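Local coordinates for protein ATP-dependent kinase YFH7 (Saccharomyces cerevisiae, PDB 2GA8) that acts as an ATP-dependent kinase of the P-loop type that could be involved in assembly of the endoplasmic reticulum membrane, at residues V159-L171 / R184-L198. Sequence-based numbering, arbitrary orientation.
Sequences VPMDGFHLSRRCL and RGSPSTFDSNNFLQL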
loop_
_atom_site.group_PDB
_atom_site.type_symbol
_atom_site.label_atom_id
_atom_site.label_comp_id
_atom_site.label_asym_id
_atom_site.label_seq_id
_atom_site.Cartn_x
_atom_site.Cartn_y
_atom_site.Cartn_z
ATOM N N VAL A 159 -0.692 -4.295 -0.919
ATOM C CA VAL A 159 0.312 -3.272 -0.673
ATOM C C VAL A 159 0.073 -2.773 0.746
ATOM O O VAL A 159 -0.831 -1.977 0.991
ATOM C CB VAL A 159 0.193 -2.067 -1.642
ATOM C CG1 VAL A 159 1.121 -0.938 -1.181
ATOM C CG2 VAL A 159 0.561 -2.491 -3.053
ATOM N N PRO A 160 0.841 -3.290 1.712
ATOM C CA PRO A 160 0.654 -2.830 3.089
ATOM C C PRO A 160 1.336 -1.473 3.217
ATOM O O PRO A 160 2.381 -1.232 2.609
ATOM C CB PRO A 160 1.364 -3.902 3.915
ATOM C CG PRO A 160 1.325 -5.125 3.020
ATOM C CD PRO A 160 1.652 -4.517 1.679
ATOM N N MET A 161 0.747 -0.586 4.006
ATOM C CA MET A 161 1.314 0.742 4.203
ATOM C C MET A 161 2.547 0.650 5.114
ATOM O O MET A 161 3.401 1.534 5.119
ATOM C CB MET A 161 0.250 1.640 4.835
ATOM C CG MET A 161 0.513 3.119 4.753
ATOM S SD MET A 161 -0.833 4.012 5.561
ATOM C CE MET A 161 -0.216 4.102 7.166
ATOM N N ASP A 162 2.633 -0.443 5.865
ATOM C CA ASP A 162 3.724 -0.691 6.811
ATOM C C ASP A 162 5.141 -0.535 6.267
ATOM O O ASP A 162 6.040 -0.099 6.987
ATOM C CB ASP A 162 3.583 -2.096 7.397
ATOM C CG ASP A 162 2.279 -2.286 8.131
ATOM O OD1 ASP A 162 2.165 -1.817 9.285
ATOM O OD2 ASP A 162 1.360 -2.891 7.544
ATOM N N GLY A 163 5.341 -0.907 5.006
ATOM C CA GLY A 163 6.656 -0.801 4.412
ATOM C C GLY A 163 7.121 0.630 4.244
ATOM O O GLY A 163 8.292 0.882 3.965
ATOM N N PHE A 164 6.208 1.577 4.418
ATOM C CA PHE A 164 6.557 2.981 4.269
ATOM C C PHE A 164 6.797 3.663 5.604
ATOM O O PHE A 164 6.932 4.884 5.683
ATOM C CB PHE A 164 5.471 3.685 3.459
ATOM C CG PHE A 164 5.507 3.326 2.006
ATOM C CD1 PHE A 164 6.229 4.106 1.107
ATOM C CD2 PHE A 164 4.897 2.160 1.544
ATOM C CE1 PHE A 164 6.348 3.732 -0.231
ATOM C CE2 PHE A 164 5.010 1.777 0.208
ATOM C CZ PHE A 164 5.738 2.565 -0.680
ATOM N N HIS A 165 6.859 2.859 6.656
ATOM C CA HIS A 165 7.128 3.388 7.981
ATOM C C HIS A 165 8.556 3.934 7.914
ATOM O O HIS A 165 9.445 3.288 7.356
ATOM C CB HIS A 165 7.050 2.261 9.015
ATOM C CG HIS A 165 6.790 2.735 10.407
ATOM N ND1 HIS A 165 5.561 3.203 10.817
ATOM C CD2 HIS A 165 7.605 2.826 11.483
ATOM C CE1 HIS A 165 5.630 3.563 12.087
ATOM N NE2 HIS A 165 6.860 3.345 12.514
ATOM N N LEU A 166 8.782 5.123 8.455
ATOM C CA LEU A 166 10.127 5.682 8.434
ATOM C C LEU A 166 11.019 4.795 9.297
ATOM O O LEU A 166 10.566 4.246 10.305
ATOM C CB LEU A 166 10.115 7.115 8.969
ATOM C CG LEU A 166 9.358 8.103 8.077
ATOM C CD1 LEU A 166 9.248 9.456 8.766
ATOM C CD2 LEU A 166 10.077 8.219 6.741
ATOM N N SER A 167 12.277 4.641 8.896
ATOM C CA SER A 167 13.204 3.804 9.646
ATOM C C SER A 167 13.502 4.415 11.004
ATOM O O SER A 167 13.332 5.618 11.213
ATOM C CB SER A 167 14.516 3.624 8.880
ATOM O OG SER A 167 15.235 4.841 8.816
ATOM N N ARG A 168 13.959 3.579 11.926
ATOM C CA ARG A 168 14.285 4.047 13.261
ATOM C C ARG A 168 15.403 5.083 13.208
ATOM O O ARG A 168 15.386 6.058 13.961
ATOM C CB ARG A 168 14.684 2.864 14.142
ATOM C CG ARG A 168 13.538 1.895 14.413
ATOM C CD ARG A 168 13.995 0.703 15.244
ATOM N NE ARG A 168 15.114 0.008 14.620
ATOM C CZ ARG A 168 16.295 -0.180 15.203
ATOM N NH1 ARG A 168 17.262 -0.824 14.560
ATOM N NH2 ARG A 168 16.511 0.274 16.431
ATOM N N ARG A 169 16.372 4.882 12.317
ATOM C CA ARG A 169 17.476 5.829 12.192
ATOM C C ARG A 169 16.961 7.135 11.604
ATOM O O ARG A 169 17.506 8.206 11.863
ATOM C CB ARG A 169 18.590 5.265 11.307
ATOM C CG ARG A 169 19.752 6.235 11.114
ATOM C CD ARG A 169 20.942 5.613 10.384
ATOM N NE ARG A 169 21.660 4.634 11.199
ATOM C CZ ARG A 169 21.285 3.368 11.366
ATOM N NH1 ARG A 169 20.193 2.906 10.771
ATOM N NH2 ARG A 169 22.007 2.561 12.133
ATOM N N CYS A 170 15.905 7.041 10.805
ATOM C CA CYS A 170 15.310 8.220 10.202
ATOM C C CYS A 170 14.629 9.024 11.315
ATOM O O CYS A 170 14.740 10.249 11.379
ATOM C CB CYS A 170 14.287 7.795 9.145
ATOM S SG CYS A 170 13.729 9.114 8.059
ATOM N N LEU A 171 13.932 8.324 12.200
ATOM C CA LEU A 171 13.239 8.982 13.300
ATOM C C LEU A 171 14.223 9.662 14.250
ATOM O O LEU A 171 13.858 10.605 14.954
ATOM C CB LEU A 171 12.376 7.971 14.061
ATOM C CG LEU A 171 11.252 7.296 13.262
ATOM C CD1 LEU A 171 10.504 6.334 14.164
ATOM C CD2 LEU A 171 10.297 8.346 12.697
ATOM N N ARG A 184 5.623 6.506 17.334
ATOM C CA ARG A 184 5.842 5.813 16.072
ATOM C C ARG A 184 4.523 5.144 15.705
ATOM O O ARG A 184 3.959 4.390 16.495
ATOM C CB ARG A 184 6.948 4.763 16.211
ATOM C CG ARG A 184 7.671 4.486 14.901
ATOM C CD ARG A 184 8.655 3.319 14.985
ATOM N NE ARG A 184 9.343 3.127 13.707
ATOM C CZ ARG A 184 10.061 2.053 13.385
ATOM N NH1 ARG A 184 10.196 1.056 14.249
ATOM N NH2 ARG A 184 10.636 1.972 12.190
ATOM N N GLY A 185 4.032 5.439 14.508
ATOM C CA GLY A 185 2.771 4.878 14.068
ATOM C C GLY A 185 1.815 6.010 13.746
ATOM O O GLY A 185 0.727 5.789 13.225
ATOM N N SER A 186 2.218 7.233 14.078
ATOM C CA SER A 186 1.391 8.399 13.789
ATOM C C SER A 186 1.562 8.678 12.304
ATOM O O SER A 186 2.504 8.186 11.680
ATOM C CB SER A 186 1.863 9.615 14.590
ATOM O OG SER A 186 3.117 10.073 14.121
ATOM N N PRO A 187 0.654 9.469 11.716
ATOM C CA PRO A 187 0.729 9.798 10.293
ATOM C C PRO A 187 2.077 10.393 9.889
ATOM O O PRO A 187 2.546 10.182 8.775
ATOM C CB PRO A 187 -0.410 10.798 10.111
ATOM C CG PRO A 187 -1.409 10.351 11.128
ATOM C CD PRO A 187 -0.552 10.056 12.329
ATOM N N SER A 188 2.697 11.132 10.803
ATOM C CA SER A 188 3.974 11.772 10.522
ATOM C C SER A 188 5.193 10.862 10.606
ATOM O O SER A 188 6.313 11.313 10.353
ATOM C CB SER A 188 4.176 12.975 11.453
ATOM O OG SER A 188 4.279 12.559 12.802
ATOM N N THR A 189 4.992 9.591 10.948
ATOM C CA THR A 189 6.119 8.661 11.046
ATOM C C THR A 189 6.196 7.691 9.867
ATOM O O THR A 189 6.828 6.642 9.958
ATOM C CB THR A 189 6.096 7.850 12.377
ATOM O OG1 THR A 189 4.879 7.107 12.481
ATOM C CG2 THR A 189 6.232 8.783 13.568
ATOM N N PHE A 190 5.558 8.062 8.760
ATOM C CA PHE A 190 5.555 7.259 7.533
ATOM C C PHE A 190 6.010 8.168 6.400
ATOM O O PHE A 190 5.768 9.380 6.440
ATOM C CB PHE A 190 4.144 6.782 7.183
ATOM C CG PHE A 190 3.617 5.701 8.071
ATOM C CD1 PHE A 190 3.752 4.363 7.713
ATOM C CD2 PHE A 190 2.948 6.019 9.249
ATOM C CE1 PHE A 190 3.222 3.357 8.512
ATOM C CE2 PHE A 190 2.414 5.022 10.057
ATOM C CZ PHE A 190 2.548 3.687 9.690
ATOM N N ASP A 191 6.664 7.596 5.394
ATOM C CA ASP A 191 7.085 8.392 4.247
ATOM C C ASP A 191 5.834 8.549 3.372
ATOM O O ASP A 191 5.654 7.831 2.383
ATOM C CB ASP A 191 8.187 7.677 3.455
ATOM C CG ASP A 191 8.803 8.563 2.389
ATOM O OD1 ASP A 191 8.174 9.574 2.013
ATOM O OD2 ASP A 191 9.910 8.248 1.918
ATOM N N SER A 192 4.960 9.478 3.752
ATOM C CA SER A 192 3.730 9.716 3.005
ATOM C C SER A 192 4.027 10.190 1.587
ATOM O O SER A 192 3.237 9.945 0.671
ATOM C CB SER A 192 2.861 10.760 3.719
ATOM O OG SER A 192 3.532 12.000 3.805
ATOM N N ASN A 193 5.163 10.872 1.422
ATOM C CA ASN A 193 5.602 11.389 0.125
ATOM C C ASN A 193 5.743 10.245 -0.880
ATOM O O ASN A 193 5.200 10.293 -1.989
ATOM C CB ASN A 193 6.986 12.060 0.236
ATOM C CG ASN A 193 7.085 13.077 1.371
ATOM O OD1 ASN A 193 6.466 12.925 2.417
ATOM N ND2 ASN A 193 7.907 14.104 1.171
ATOM N N ASN A 194 6.497 9.223 -0.490
ATOM C CA ASN A 194 6.727 8.097 -1.381
ATOM C C ASN A 194 5.516 7.183 -1.522
ATOM O O ASN A 194 5.356 6.527 -2.550
ATOM C CB ASN A 194 7.961 7.293 -0.943
ATOM C CG ASN A 194 8.859 6.926 -2.114
ATOM O OD1 ASN A 194 9.565 5.916 -2.086
ATOM N ND2 ASN A 194 8.841 7.752 -3.148
ATOM N N PHE A 195 4.660 7.123 -0.505
ATOM C CA PHE A 195 3.477 6.285 -0.632
ATOM C C PHE A 195 2.570 6.938 -1.676
ATOM O O PHE A 195 1.986 6.269 -2.527
ATOM C CB PHE A 195 2.724 6.160 0.688
ATOM C CG PHE A 195 1.641 5.126 0.643
ATOM C CD1 PHE A 195 1.940 3.784 0.850
ATOM C CD2 PHE A 195 0.342 5.474 0.291
ATOM C CE1 PHE A 195 0.962 2.801 0.701
ATOM C CE2 PHE A 195 -0.642 4.497 0.137
ATOM C CZ PHE A 195 -0.330 3.163 0.340
ATOM N N LEU A 196 2.446 8.257 -1.600
ATOM C CA LEU A 196 1.637 8.977 -2.569
ATOM C C LEU A 196 2.239 8.735 -3.953
ATOM O O LEU A 196 1.515 8.559 -4.932
ATOM C CB LEU A 196 1.630 10.477 -2.256
ATOM C CG LEU A 196 0.919 11.367 -3.282
ATOM C CD1 LEU A 196 -0.533 10.917 -3.431
ATOM C CD2 LEU A 196 0.987 12.830 -2.827
ATOM N N GLN A 197 3.567 8.707 -4.035
ATOM C CA GLN A 197 4.223 8.481 -5.313
ATOM C C GLN A 197 3.885 7.088 -5.840
ATOM O O GLN A 197 3.716 6.903 -7.040
ATOM C CB GLN A 197 5.740 8.650 -5.186
ATOM C CG GLN A 197 6.467 8.732 -6.525
ATOM C CD GLN A 197 5.923 9.835 -7.428
ATOM O OE1 GLN A 197 5.641 10.941 -6.976
ATOM N NE2 GLN A 197 5.791 9.535 -8.715
ATOM N N LEU A 198 3.790 6.103 -4.951
ATOM C CA LEU A 198 3.424 4.761 -5.399
ATOM C C LEU A 198 2.011 4.832 -5.974
ATOM O O LEU A 198 1.717 4.210 -6.993
ATOM C CB LEU A 198 3.458 3.760 -4.235
ATOM C CG LEU A 198 2.912 2.357 -4.542
ATOM C CD1 LEU A 198 3.733 1.711 -5.650
ATOM C CD2 LEU A 198 2.954 1.497 -3.274
#
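The Phe-190 ring is sandwiched: Met-161 CE sits over the centre of one face, 3.8 Å from Phe-190 CZ, as a CH-pi contact, and His-165 turns its ND1 edge onto the opposite face in a T-shaped pair, planes at 88°. Thr-189 O lies over a face of the imidazole. A second T-shaped pair sets the edge of Phe-195 against a face of Phe-164, with Phe-195 CD1 3.4 Å from Phe-164 CD2. Met-161 CG rests on a face of Phe-195, and SD stands farther above both the Phe-190 and Phe-195 rings, a Met-aromatic contact with each; with CG anti to the backbone N (chi1 -163°), the bend at chi3 swings CE over Phe-190. At the far end Val-159 CG1 and Leu-198 CD2 meet tip to tip, 3.7 Å apart. The backbones join in a single bridge at His-165 and Phe-190: Asp-191 N donates to Phe-164 O at 2.7 Å, and Leu-166 N to Thr-189 O at 2.9 Å. Asp-191 also N-caps helix 192-206, its OD1 taking Asn-194 N from above the carboxylate plane, while OD2 accepts from Gly-128 N. Extended from CG to NE, Arg-184 brings NH2 in plane to Leu-166 O (3.0 Å, 172° at the hydrogen), and Arg-168 CG lies over a guanidinium face. Asp-248 forms salt bridges with both arginines, and Lys-247 O takes Arg-184 NH1. A leucine in place of Arg-184 would probably leave Leu-166 O without this donor and Asp-248 without one of its cationic partners. The contact thus fastens the exit of edge strand 156-160, where the Asp-162 side chain lies near the probable ATP-binding P-loop without touching it, to helix 192-206 through an aromatic core, and a shared carboxylate probably offsets the like charges of the arginines at its polar end.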